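Local atomic coordinates of acyl-coenzyme A oxidase acox-1.1 (Caenorhabditis elegans, PDB entry 5K3H), a protein that catalyses the FAD-dependent first step of peroxisomal beta-oxidation, desaturating acyl-CoAs to (2E)-enoyl-CoAs and passing the electrons to oxygen to give hydrogen peroxide. Residues G555-T558 / I559-L563; A23-T27 / H28-A32; G37-R40 / A41-R44; N610-S613 / L614-W618. All coordinates share one frame; numbering follows the deposited sequence.

In the fold
Contact 2 is the middle piece: it touches contacts 1, 3 and 4, with Phe25 between helices 557-577 and 590-616 and Met30 against helix 557-577 and Ser617. Contacts 1, 2 and 3 all lie at helix N-termini, with Asp556 and Asp26 giving side-chain caps and Gly37 at the N-cap position, whereas contact 4 lies at the other end of its helix, 590-616. All the touching residues of contact 4 are buried, and its polar groups meet internal partners. Contact 1 turns Ile559 and Ala562 inward and leaves Asp556, Ile557 and Glu561 exposed. Contact 3 is richest in charge, with a salt bridge along its outer side; a probable hydrogen bond from Gly37 N to Ala32 O joins it to contact 2.

Contact 1 (G555-T558 / I559-L563); sequences GDIT and IKEAL
Asp556 and Ile559 lean across each other at the first turn of helix 557-577, with CG1 of Ile559 lying 3.6 Å from CG of Asp556, so that a methylene rests against the carboxylate. The aspartate turns its CG away from its own backbone N (chi1 -173°), which brings OD1 to the opening turn, where it takes a weak N-cap bond from Thr558 N at 3.2 Å. The backbone O of the same residue begins the helical ladder, accepting from Lys560 N at 2.9 Å. Elsewhere on the turn, Ile557 and Glu561 run side by side and point the same way: CG2 of Ile557 is 4.0 Å from CD of Glu561, while CG of Glu561 packs on Ile557 O. Both are exposed. Ile559 and Ala562, by contrast, are buried against Phe25 and Met30. Lys560 leads away from the turn, and its NZ forms weak hydrogen bonds with the carbonyl oxygens of Asn552, at the end of helix 520-553, and Ile554, in the link that follows. The chemistry is that of an acidic N-cap: the carboxylate of Asp556 lies at the N-terminal end of the helix, whose dipole would probably favour its ionised form.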
ATOM      1  N   GLY B 555      -3.891  -8.034  36.746  1.00 26.51           N
ATOM      2  CA  GLY B 555      -3.297  -8.322  38.041  1.00 26.79           C
ATOM      3  C   GLY B 555      -1.885  -8.859  37.978  1.00 27.15           C
ATOM      4  O   GLY B 555      -1.043  -8.490  38.801  1.00 29.14           O
ATOM      5  N   ASP B 556      -1.605  -9.716  37.000  1.00 24.87           N
ATOM      6  CA  ASP B 556      -0.262 -10.256  36.795  1.00 26.16           C
ATOM      7  C   ASP B 556       0.737  -9.126  36.543  1.00 24.70           C
ATOM      8  O   ASP B 556       0.660  -8.437  35.524  1.00 24.57           O
ATOM      9  CB  ASP B 556      -0.299 -11.258  35.627  1.00 28.28           C
ATOM     10  CG  ASP B 556       1.006 -12.007  35.436  1.00 29.22           C
ATOM     11  OD1 ASP B 556       2.085 -11.431  35.722  1.00 28.32           O
ATOM     12  OD2 ASP B 556       0.952 -13.177  34.972  1.00 37.99           O
ATOM     13  N   ILE B 557       1.691  -8.936  37.448  1.00 24.75           N
ATOM     14  CA  ILE B 557       2.534  -7.737  37.412  1.00 27.46           C
ATOM     15  C   ILE B 557       3.463  -7.722  36.193  1.00 24.40           C
ATOM     16  O   ILE B 557       3.662  -6.670  35.578  1.00 23.86           O
ATOM     17  CB  ILE B 557       3.332  -7.624  38.729  1.00 30.10           C
ATOM     18  CG1 ILE B 557       2.411  -7.199  39.871  1.00 34.73           C
ATOM     19  CG2 ILE B 557       4.443  -6.614  38.585  1.00 30.79           C
ATOM     20  CD1 ILE B 557       3.053  -7.324  41.265  1.00 36.12           C
ATOM     21  N   THR B 558       4.014  -8.875  35.788  1.00 23.10           N
ATOM     22  CA  THR B 558       4.944  -8.857  34.653  1.00 21.90           C
ATOM     23  C   THR B 558       4.215  -8.568  33.342  1.00 21.07           C
ATOM     24  O   THR B 558       4.759  -7.885  32.466  1.00 21.68           O
ATOM     25  CB  THR B 558       5.747 -10.171  34.563  1.00 22.18           C
ATOM     26  OG1 THR B 558       4.878 -11.321  34.452  1.00 22.36           O
ATOM     27  CG2 THR B 558       6.635 -10.328  35.776  1.00 22.28           C
ATOM     28  N   ILE B 559       2.978  -9.059  33.208  1.00 21.16           N
ATOM     29  CA  ILE B 559       2.144  -8.751  32.053  1.00 20.87           C
ATOM     30  C   ILE B 559       1.719  -7.285  32.048  1.00 20.00           C
ATOM     31  O   ILE B 559       1.713  -6.627  31.001  1.00 18.59           O
ATOM     32  CB  ILE B 559       0.915  -9.684  32.053  1.00 21.08           C
ATOM     33  CG1 ILE B 559       1.346 -11.149  31.926  1.00 22.46           C
ATOM     34  CG2 ILE B 559      -0.113  -9.245  31.009  1.00 20.10           C
ATOM     35  CD1 ILE B 559       2.112 -11.491  30.622  1.00 23.72           C
ATOM     36  N   LYS B 560       1.335  -6.755  33.209  1.00 21.44           N
ATOM     37  CA  LYS B 560       0.852  -5.380  33.273  1.00 22.11           C
ATOM     38  C   LYS B 560       1.977  -4.385  32.972  1.00 21.42           C
ATOM     39  O   LYS B 560       1.744  -3.342  32.339  1.00 19.94           O
ATOM     40  CB  LYS B 560       0.232  -5.136  34.644  1.00 24.24           C
ATOM     41  CG  LYS B 560      -0.201  -3.717  34.923  1.00 24.73           C
ATOM     42  CD  LYS B 560      -0.772  -3.681  36.329  1.00 26.59           C
ATOM     43  CE  LYS B 560      -1.280  -2.316  36.729  1.00 27.67           C
ATOM     44  NZ  LYS B 560      -2.629  -2.495  37.333  1.00 28.67           N
ATOM     45  N   GLU B 561       3.197  -4.686  33.433  1.00 20.04           N
ATOM     46  CA  GLU B 561       4.343  -3.844  33.125  1.00 20.24           C
ATOM     47  C   GLU B 561       4.732  -3.915  31.654  1.00 19.61           C
ATOM     48  O   GLU B 561       5.262  -2.941  31.108  1.00 19.57           O
ATOM     49  CB  GLU B 561       5.535  -4.249  33.995  1.00 22.14           C
ATOM     50  CG  GLU B 561       5.334  -3.911  35.453  1.00 25.65           C
ATOM     51  CD  GLU B 561       6.582  -4.135  36.278  1.00 30.35           C
ATOM     52  OE1 GLU B 561       7.463  -4.915  35.820  1.00 33.20           O
ATOM     53  OE2 GLU B 561       6.704  -3.458  37.338  1.00 35.75           O
ATOM     54  N   ALA B 562       4.563  -5.080  31.016  1.00 19.27           N
ATOM     55  CA  ALA B 562       4.863  -5.178  29.592  1.00 18.57           C
ATOM     56  C   ALA B 562       3.882  -4.351  28.779  1.00 18.88           C
ATOM     57  O   ALA B 562       4.281  -3.613  27.875  1.00 18.19           O
ATOM     58  CB  ALA B 562       4.832  -6.639  29.140  1.00 18.46           C
ATOM     59  N   LEU B 563       2.585  -4.475  29.080  1.00 17.81           N
ATOM     60  CA  LEU B 563       1.582  -3.719  28.347  1.00 18.05           C
ATOM     61  C   LEU B 563       1.606  -2.245  28.716  1.00 18.44           C
ATOM     62  O   LEU B 563       1.317  -1.390  27.877  1.00 18.86           O
ATOM     63  CB  LEU B 563       0.207  -4.318  28.605  1.00 17.86           C
ATOM     64  CG  LEU B 563       0.090  -5.696  27.962  1.00 18.08           C
ATOM     65  CD1 LEU B 563      -1.272  -6.300  28.234  1.00 18.52           C
ATOM     66  CD2 LEU B 563       0.374  -5.620  26.450  1.00 18.33           C
TER

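Contact 2 (A23-T27 / H28-A32); sequences ATFDT and HAMAA
The carbonyl O of Asp26 receives two backbone N-H groups of helix 27-35. Met30 N approaches in the carbonyl plane at 3.0 Å with an N-H...O angle of 156°, and Ala29 N adds a weak, more bent bond at 2.9 Å. The side chain of the same aspartate caps the helix, its OD1 taking a weak bond from His28 N at 3.0 Å and also forming a salt bridge with Lys6 NZ. The carboxylate lies beside the carbonyl carbon (chi1 174°) and crosses the His28 side chain obliquely, the two planes 51° apart; the imidazole itself looks elsewhere, ND1 being hydrogen-bonded to Glu619 OE2. With a leucine in place of Asp26, His28 N would probably lose its cap and Lys6 the carboxylate that pairs with its charge. The apolar half of the contact joins Phe25 to Met30. CB of Met30 lies 3.6 Å from CE2 of Phe25, and the bends at chi2 and chi3 fold the chain back until the CE methyl stands over one ring face, 4.0 Å from the centroid of the Phe25 ring. This is a CH-pi contact, with SD placed obliquely in a Met-aromatic contact. Phe25 also packs on Asn610, Ser613 and Leu614 of helix 590-616 and on Ile559 and Ala562 of helix 557-577. Met30 meets Ala562 and Leu563 of the latter, while Ala31 turns to Ala41 of helix 38-52, so the loop and first turn of helix 27-35 together lie among three other helices.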
ATOM      1  N   ALA B  23      12.876 -11.750  27.220  1.00 19.55           N
ATOM      2  CA  ALA B  23      11.494 -11.586  27.680  1.00 19.62           C
ATOM      3  C   ALA B  23      11.433 -11.465  29.198  1.00 20.63           C
ATOM      4  O   ALA B  23      12.099 -12.203  29.926  1.00 22.58           O
ATOM      5  CB  ALA B  23      10.620 -12.755  27.217  1.00 19.36           C
ATOM      6  N   THR B  24      10.603 -10.535  29.674  1.00 19.84           N
ATOM      7  CA  THR B  24      10.336 -10.340  31.090  1.00 19.07           C
ATOM      8  C   THR B  24       8.987 -10.903  31.511  1.00 19.19           C
ATOM      9  O   THR B  24       8.542 -10.631  32.635  1.00 18.95           O
ATOM     10  CB  THR B  24      10.333  -8.865  31.395  1.00 18.66           C
ATOM     11  OG1 THR B  24       9.183  -8.311  30.752  1.00 19.30           O
ATOM     12  CG2 THR B  24      11.566  -8.208  30.825  1.00 18.56           C
ATOM     13  N   PHE B  25       8.315 -11.651  30.627  1.00 18.81           N
ATOM     14  CA  PHE B  25       6.990 -12.177  30.910  1.00 17.63           C
ATOM     15  C   PHE B  25       6.798 -13.483  30.156  1.00 18.05           C
ATOM     16  O   PHE B  25       7.472 -13.764  29.153  1.00 18.00           O
ATOM     17  CB  PHE B  25       5.878 -11.180  30.525  1.00 17.11           C
ATOM     18  CG  PHE B  25       5.821 -10.866  29.049  1.00 16.92           C
ATOM     19  CD1 PHE B  25       6.596  -9.847  28.509  1.00 16.85           C
ATOM     20  CD2 PHE B  25       4.996 -11.595  28.201  1.00 16.43           C
ATOM     21  CE1 PHE B  25       6.563  -9.579  27.168  1.00 16.13           C
ATOM     22  CE2 PHE B  25       4.956 -11.334  26.849  1.00 16.48           C
ATOM     23  CZ  PHE B  25       5.720 -10.328  26.332  1.00 16.44           C
ATOM     24  N   ASP B  26       5.817 -14.250  30.641  1.00 19.48           N
ATOM     25  CA  ASP B  26       5.463 -15.564  30.107  1.00 19.79           C
ATOM     26  C   ASP B  26       4.514 -15.399  28.915  1.00 19.29           C
ATOM     27  O   ASP B  26       3.386 -14.923  29.070  1.00 19.75           O
ATOM     28  CB  ASP B  26       4.816 -16.358  31.248  1.00 20.10           C
ATOM     29  CG  ASP B  26       4.259 -17.701  30.818  1.00 21.47           C
ATOM     30  OD1 ASP B  26       4.426 -18.114  29.648  1.00 21.61           O
ATOM     31  OD2 ASP B  26       3.613 -18.357  31.670  1.00 25.48           O
ATOM     32  N   THR B  27       4.937 -15.851  27.737  1.00 18.85           N
ATOM     33  CA  THR B  27       4.139 -15.581  26.543  1.00 19.36           C
ATOM     34  C   THR B  27       2.853 -16.407  26.499  1.00 20.20           C
ATOM     35  O   THR B  27       1.887 -15.974  25.856  1.00 21.35           O
ATOM     36  CB  THR B  27       4.965 -15.805  25.256  1.00 18.86           C
ATOM     37  OG1 THR B  27       5.423 -17.164  25.170  1.00 17.63           O
ATOM     38  CG2 THR B  27       6.175 -14.876  25.208  1.00 19.00           C
ATOM     39  N   HIS B  28       2.795 -17.558  27.188  1.00 21.68           N
ATOM     40  CA  HIS B  28       1.511 -18.249  27.343  1.00 21.26           C
ATOM     41  C   HIS B  28       0.512 -17.364  28.079  1.00 20.53           C
ATOM     42  O   HIS B  28      -0.687 -17.387  27.769  1.00 20.49           O
ATOM     43  CB  HIS B  28       1.664 -19.570  28.119  1.00 21.68           C
ATOM     44  CG  HIS B  28       2.231 -20.711  27.330  1.00 22.08           C
ATOM     45  ND1 HIS B  28       2.368 -20.687  25.958  1.00 22.51           N
ATOM     46  CD2 HIS B  28       2.698 -21.916  27.736  1.00 21.42           C
ATOM     47  CE1 HIS B  28       2.895 -21.830  25.552  1.00 21.89           C
ATOM     48  NE2 HIS B  28       3.103 -22.592  26.610  1.00 21.83           N
ATOM     49  N   ALA B  29       0.986 -16.626  29.102  1.00 20.51           N
ATOM     50  CA  ALA B  29       0.125 -15.752  29.898  1.00 20.05           C
ATOM     51  C   ALA B  29      -0.302 -14.527  29.108  1.00 19.83           C
ATOM     52  O   ALA B  29      -1.448 -14.067  29.225  1.00 20.84           O
ATOM     53  CB  ALA B  29       0.845 -15.335  31.183  1.00 20.75           C
ATOM     54  N   MET B  30       0.595 -14.004  28.274  1.00 19.56           N
ATOM     55  CA  MET B  30       0.221 -12.907  27.386  1.00 18.87           C
ATOM     56  C   MET B  30      -0.762 -13.377  26.328  1.00 18.83           C
ATOM     57  O   MET B  30      -1.669 -12.629  25.956  1.00 19.36           O
ATOM     58  CB  MET B  30       1.464 -12.306  26.714  1.00 18.18           C
ATOM     59  CG  MET B  30       1.184 -11.035  25.905  1.00 17.82           C
ATOM     60  SD  MET B  30       0.577  -9.681  26.941  1.00 17.09           S
ATOM     61  CE  MET B  30       2.126  -8.968  27.534  1.00 16.60           C
ATOM     62  N   ALA B  31      -0.571 -14.596  25.797  1.00 18.77           N
ATOM     63  CA  ALA B  31      -1.545 -15.163  24.860  1.00 19.20           C
ATOM     64  C   ALA B  31      -2.947 -15.229  25.468  1.00 19.43           C
ATOM     65  O   ALA B  31      -3.928 -14.876  24.806  1.00 19.77           O
ATOM     66  CB  ALA B  31      -1.092 -16.547  24.397  1.00 19.02           C
ATOM     67  N   ALA B  32      -3.062 -15.651  26.735  1.00 21.48           N
ATOM     68  CA  ALA B  32      -4.366 -15.686  27.406  1.00 22.10           C
ATOM     69  C   ALA B  32      -4.966 -14.287  27.533  1.00 22.37           C
ATOM     70  O   ALA B  32      -6.189 -14.101  27.395  1.00 22.69           O
ATOM     71  CB  ALA B  32      -4.230 -16.336  28.778  1.00 21.61           C
TER

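Contact 3 (G37-R40 / A41-R44); sequences GEMR and ARRR
Glu38 and Arg42 form a salt bridge one turn apart on the outer side of helix 38-52. Arg42 comes side-on, and both NH2, at 2.7 Å, and NE, at 2.9 Å, converge on the single oxygen OE2 of Glu38. That oxygen lies in the guanidinium plane, at its edge, although the carboxylate is turned 48° from this plane; NH2 uses the anti lone pair of OE2. Over one face of the guanidinium sits Met39, its SD 3.4 Å from NH1 of Arg42. Glu38 and Met39 are exposed, and both Met39 and Arg42 touch a neighbouring molecule in the crystal, which may influence their poses. The inner side is tighter. Ala41 is buried, its methyl against Ala31 of helix 27-35, and its N bonds to Gly37 O at 3.1 Å. Gly37, at the N-cap, has backbone angles at which a CB would collide with the preceding carbonyl oxygen. Arg43 and Arg44 carry their charges to partners elsewhere, among them Glu46 and Glu97 for Arg43 and the backbone O of Glu619 for Arg44. Both bonds of the outer pair thus fall on one carboxylate oxygen, which would draw the negative charge of Glu38 toward Arg42 and probably fix the rotation of the guanidinium.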
ATOM      1  N   GLY B  37      -8.606 -15.359  27.784  1.00 27.77           N
ATOM      2  CA  GLY B  37      -8.617 -16.386  28.813  1.00 27.99           C
ATOM      3  C   GLY B  37      -7.611 -17.482  28.537  1.00 29.59           C
ATOM      4  O   GLY B  37      -7.241 -17.756  27.396  1.00 27.80           O
ATOM      5  N   GLU B  38      -7.143 -18.122  29.610  1.00 28.44           N
ATOM      6  CA  GLU B  38      -6.143 -19.175  29.462  1.00 33.17           C
ATOM      7  C   GLU B  38      -6.676 -20.348  28.636  1.00 32.03           C
ATOM      8  O   GLU B  38      -5.920 -20.970  27.874  1.00 29.22           O
ATOM      9  CB  GLU B  38      -5.650 -19.623  30.844  1.00 36.92           C
ATOM     10  CG  GLU B  38      -5.434 -21.120  30.990  1.00 44.82           C
ATOM     11  CD  GLU B  38      -4.132 -21.615  30.367  1.00 49.10           C
ATOM     12  OE1 GLU B  38      -3.289 -20.762  29.985  1.00 48.50           O
ATOM     13  OE2 GLU B  38      -3.961 -22.860  30.253  1.00 57.39           O
ATOM     14  N   MET B  39      -7.968 -20.651  28.740  1.00 31.37           N
ATOM     15  CA  MET B  39      -8.475 -21.784  27.976  1.00 32.48           C
ATOM     16  C   MET B  39      -8.566 -21.438  26.495  1.00 31.56           C
ATOM     17  O   MET B  39      -8.237 -22.270  25.637  1.00 35.31           O
ATOM     18  CB  MET B  39      -9.839 -22.240  28.518  1.00 36.80           C
ATOM     19  CG  MET B  39     -10.150 -23.710  28.286  1.00 38.47           C
ATOM     20  SD  MET B  39      -8.928 -24.810  29.077  1.00 44.18           S
ATOM     21  CE  MET B  39      -9.431 -26.393  28.370  1.00 45.95           C
ATOM     22  N   ARG B  40      -8.996 -20.215  26.167  1.00 28.13           N
ATOM     23  CA  ARG B  40      -9.137 -19.873  24.759  1.00 28.61           C
ATOM     24  C   ARG B  40      -7.779 -19.905  24.085  1.00 25.29           C
ATOM     25  O   ARG B  40      -7.659 -20.343  22.933  1.00 24.74           O
ATOM     26  CB  ARG B  40      -9.781 -18.499  24.571  1.00 32.40           C
ATOM     27  CG  ARG B  40     -11.106 -18.318  25.271  1.00 36.10           C
ATOM     28  CD  ARG B  40     -12.102 -17.519  24.448  1.00 42.23           C
ATOM     29  NE  ARG B  40     -12.810 -18.413  23.525  1.00 47.42           N
ATOM     30  CZ  ARG B  40     -12.480 -18.674  22.262  1.00 49.43           C
ATOM     31  NH1 ARG B  40     -11.414 -18.104  21.698  1.00 50.91           N
ATOM     32  NH2 ARG B  40     -13.226 -19.536  21.564  1.00 51.04           N
ATOM     33  N   ALA B  41      -6.742 -19.436  24.791  1.00 26.41           N
ATOM     34  CA  ALA B  41      -5.392 -19.464  24.240  1.00 25.45           C
ATOM     35  C   ALA B  41      -4.875 -20.892  24.086  1.00 24.91           C
ATOM     36  O   ALA B  41      -4.374 -21.269  23.023  1.00 24.52           O
ATOM     37  CB  ALA B  41      -4.451 -18.646  25.128  1.00 24.65           C
ATOM     38  N   ARG B  42      -5.010 -21.708  25.131  1.00 25.54           N
ATOM     39  CA  ARG B  42      -4.535 -23.089  25.065  1.00 26.95           C
ATOM     40  C   ARG B  42      -5.245 -23.877  23.971  1.00 24.35           C
ATOM     41  O   ARG B  42      -4.634 -24.720  23.304  1.00 23.56           O
ATOM     42  CB  ARG B  42      -4.705 -23.785  26.417  1.00 30.87           C
ATOM     43  CG  ARG B  42      -4.025 -25.137  26.427  1.00 34.25           C
ATOM     44  CD  ARG B  42      -4.491 -26.036  27.531  1.00 37.02           C
ATOM     45  NE  ARG B  42      -4.621 -25.322  28.790  1.00 43.33           N
ATOM     46  CZ  ARG B  42      -5.453 -25.675  29.764  1.00 54.80           C
ATOM     47  NH1 ARG B  42      -6.237 -26.739  29.616  1.00 62.36           N
ATOM     48  NH2 ARG B  42      -5.499 -24.972  30.886  1.00 58.27           N
ATOM     49  N   ARG B  43      -6.541 -23.641  23.784  1.00 26.64           N
ATOM     50  CA  ARG B  43      -7.245 -24.394  22.756  1.00 25.55           C
ATOM     51  C   ARG B  43      -6.655 -24.115  21.376  1.00 25.24           C
ATOM     52  O   ARG B  43      -6.623 -25.004  20.517  1.00 26.69           O
ATOM     53  CB  ARG B  43      -8.748 -24.093  22.802  1.00 25.59           C
ATOM     54  CG  ARG B  43      -9.497 -24.801  23.953  1.00 25.75           C
ATOM     55  CD  ARG B  43      -9.509 -26.305  23.718  1.00 24.94           C
ATOM     56  NE  ARG B  43     -10.131 -26.671  22.447  1.00 25.17           N
ATOM     57  CZ  ARG B  43      -9.632 -27.585  21.613  1.00 25.21           C
ATOM     58  NH1 ARG B  43      -8.506 -28.202  21.922  1.00 24.74           N
ATOM     59  NH2 ARG B  43     -10.251 -27.880  20.471  1.00 25.90           N
ATOM     60  N   ARG B  44      -6.200 -22.882  21.138  1.00 22.90           N
ATOM     61  CA  ARG B  44      -5.497 -22.576  19.889  1.00 22.46           C
ATOM     62  C   ARG B  44      -4.264 -23.455  19.716  1.00 21.70           C
ATOM     63  O   ARG B  44      -4.004 -23.982  18.626  1.00 20.70           O
ATOM     64  CB  ARG B  44      -5.105 -21.094  19.837  1.00 22.04           C
ATOM     65  CG  ARG B  44      -6.279 -20.115  19.695  1.00 21.69           C
ATOM     66  CD  ARG B  44      -5.801 -18.682  19.556  1.00 22.00           C
ATOM     67  NE  ARG B  44      -5.178 -18.397  18.268  1.00 21.39           N
ATOM     68  CZ  ARG B  44      -3.866 -18.482  18.032  1.00 21.76           C
ATOM     69  NH1 ARG B  44      -3.037 -18.861  18.993  1.00 22.26           N
ATOM     70  NH2 ARG B  44      -3.371 -18.189  16.840  1.00 21.47           N
TER

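Contact 4 (N610-S613 / L614-W618); sequences NAVS and LLDSW
Ser617 bonds twice to the carbonyl O of Ser613: its N approaches at 3.0 Å and its OG at 2.9 Å, from opposite faces of the carbonyl plane. The hydroxyl reaches back because OG stands beside its own backbone N (chi1 -64°), pointing back toward the preceding turn. Were Ser617 an alanine, Ser613 O would probably keep only the backbone N-H, and a small gap would open beside CB of Met30, which packs on the hydroxyl. One turn earlier, Leu614 N bonds to Asn610 O at 2.8 Å, and CG of Leu614 folds over the same oxygen at 3.1 Å. Val612 and Asp616 lie side by side, CG1 of the valine 3.7 Å from OD2 of the aspartate, while Asp616 N bonds to Val612 O. A second shell positions the polar groups. Asp616 forms salt bridges with Arg315 through OD1 and Arg20 through OD2, Asn5 donates to Ser613 OG, and Thr24 pairs with the Asn610 amide. All the touching residues are buried. This end of helix 590-616 packs on helix 300-319 through Leu615, on helix 27-35 through Ser613 and Ser617, and on helix 338-367 through Ala611, whose side chain is about 7 Å from that of the FAD-binding residue Gln341.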
ATOM      1  N   ASN B 610      11.452  -6.932  24.711  1.00 16.66           N
ATOM      2  CA  ASN B 610      10.190  -7.637  24.760  1.00 16.29           C
ATOM      3  C   ASN B 610       9.507  -7.679  23.409  1.00 15.65           C
ATOM      4  O   ASN B 610       8.420  -8.266  23.302  1.00 15.81           O
ATOM      5  CB  ASN B 610       9.253  -6.984  25.784  1.00 16.47           C
ATOM      6  CG  ASN B 610       9.445  -7.529  27.174  1.00 16.93           C
ATOM      7  OD1 ASN B 610       9.768  -8.721  27.355  1.00 17.39           O
ATOM      8  ND2 ASN B 610       9.259  -6.675  28.172  1.00 17.39           N
ATOM      9  N   ALA B 611      10.092  -7.042  22.390  1.00 15.50           N
ATOM     10  CA  ALA B 611       9.359  -6.828  21.137  1.00 15.18           C
ATOM     11  C   ALA B 611       9.036  -8.153  20.442  1.00 15.18           C
ATOM     12  O   ALA B 611       7.894  -8.376  20.024  1.00 15.27           O
ATOM     13  CB  ALA B 611      10.130  -5.883  20.212  1.00 15.11           C
ATOM     14  N   VAL B 612      10.040  -9.025  20.265  1.00 15.23           N
ATOM     15  CA  VAL B 612       9.790 -10.330  19.645  1.00 15.12           C
ATOM     16  C   VAL B 612       8.827 -11.159  20.499  1.00 14.88           C
ATOM     17  O   VAL B 612       7.940 -11.842  19.969  1.00 14.66           O
ATOM     18  CB  VAL B 612      11.121 -11.074  19.378  1.00 15.27           C
ATOM     19  CG1 VAL B 612      10.867 -12.517  18.974  1.00 15.35           C
ATOM     20  CG2 VAL B 612      11.916 -10.371  18.265  1.00 15.36           C
ATOM     21  N   SER B 613       8.946 -11.080  21.832  1.00 14.61           N
ATOM     22  CA  SER B 613       8.069 -11.880  22.684  1.00 14.53           C
ATOM     23  C   SER B 613       6.634 -11.368  22.639  1.00 14.38           C
ATOM     24  O   SER B 613       5.685 -12.164  22.629  1.00 14.21           O
ATOM     25  CB  SER B 613       8.607 -11.909  24.106  1.00 14.62           C
ATOM     26  OG  SER B 613       9.902 -12.507  24.126  1.00 14.74           O
ATOM     27  N   LEU B 614       6.454 -10.049  22.555  1.00 14.61           N
ATOM     28  CA  LEU B 614       5.114  -9.477  22.414  1.00 14.78           C
ATOM     29  C   LEU B 614       4.408  -9.969  21.162  1.00 14.88           C
ATOM     30  O   LEU B 614       3.180 -10.118  21.162  1.00 14.75           O
ATOM     31  CB  LEU B 614       5.183  -7.942  22.378  1.00 14.69           C
ATOM     32  CG  LEU B 614       5.470  -7.245  23.708  1.00 14.58           C
ATOM     33  CD1 LEU B 614       5.899  -5.835  23.452  1.00 14.57           C
ATOM     34  CD2 LEU B 614       4.231  -7.299  24.638  1.00 14.50           C
ATOM     35  N   LEU B 615       5.157 -10.241  20.098  1.00 14.89           N
ATOM     36  CA  LEU B 615       4.556 -10.761  18.885  1.00 15.15           C
ATOM     37  C   LEU B 615       4.435 -12.279  18.912  1.00 15.35           C
ATOM     38  O   LEU B 615       3.451 -12.813  18.397  1.00 15.10           O
ATOM     39  CB  LEU B 615       5.372 -10.310  17.677  1.00 15.31           C
ATOM     40  CG  LEU B 615       5.343  -8.792  17.473  1.00 15.41           C
ATOM     41  CD1 LEU B 615       6.509  -8.386  16.586  1.00 15.55           C
ATOM     42  CD2 LEU B 615       3.996  -8.326  16.886  1.00 15.40           C
ATOM     43  N   ASP B 616       5.409 -12.984  19.510  1.00 15.64           N
ATOM     44  CA  ASP B 616       5.259 -14.422  19.723  1.00 15.98           C
ATOM     45  C   ASP B 616       4.011 -14.755  20.530  1.00 16.03           C
ATOM     46  O   ASP B 616       3.470 -15.850  20.393  1.00 16.08           O
ATOM     47  CB  ASP B 616       6.448 -15.020  20.471  1.00 16.16           C
ATOM     48  CG  ASP B 616       7.672 -15.167  19.621  1.00 16.56           C
ATOM     49  OD1 ASP B 616       7.559 -15.275  18.373  1.00 16.36           O
ATOM     50  OD2 ASP B 616       8.773 -15.245  20.233  1.00 17.52           O
ATOM     51  N   SER B 617       3.591 -13.860  21.424  1.00 16.50           N
ATOM     52  CA  SER B 617       2.449 -14.147  22.284  1.00 16.78           C
ATOM     53  C   SER B 617       1.158 -14.321  21.505  1.00 17.22           C
ATOM     54  O   SER B 617       0.184 -14.838  22.062  1.00 17.08           O
ATOM     55  CB  SER B 617       2.293 -13.060  23.343  1.00 16.88           C
ATOM     56  OG  SER B 617       3.416 -13.046  24.223  1.00 16.76           O
ATOM     57  N   TRP B 618       1.094 -13.859  20.253  1.00 15.77           N
ATOM     58  CA  TRP B 618      -0.086 -14.139  19.442  1.00 15.87           C
ATOM     59  C   TRP B 618      -0.126 -15.586  18.957  1.00 16.09           C
ATOM     60  O   TRP B 618      -1.167 -16.029  18.455  1.00 15.70           O
ATOM     61  CB  TRP B 618      -0.127 -13.180  18.267  1.00 15.87           C
ATOM     62  CG  TRP B 618      -0.381 -11.817  18.713  1.00 16.05           C
ATOM     63  CD1 TRP B 618       0.476 -11.015  19.397  1.00 16.64           C
ATOM     64  CD2 TRP B 618      -1.570 -11.065  18.513  1.00 16.37           C
ATOM     65  NE1 TRP B 618      -0.111  -9.800  19.648  1.00 16.64           N
ATOM     66  CE2 TRP B 618      -1.372  -9.808  19.109  1.00 16.47           C
ATOM     67  CE3 TRP B 618      -2.782 -11.325  17.878  1.00 16.53           C
ATOM     68  CZ2 TRP B 618      -2.340  -8.809  19.085  1.00 16.31           C
ATOM     69  CZ3 TRP B 618      -3.752 -10.324  17.858  1.00 16.22           C
ATOM     70  CH2 TRP B 618      -3.516  -9.084  18.458  1.00 16.15           C
TER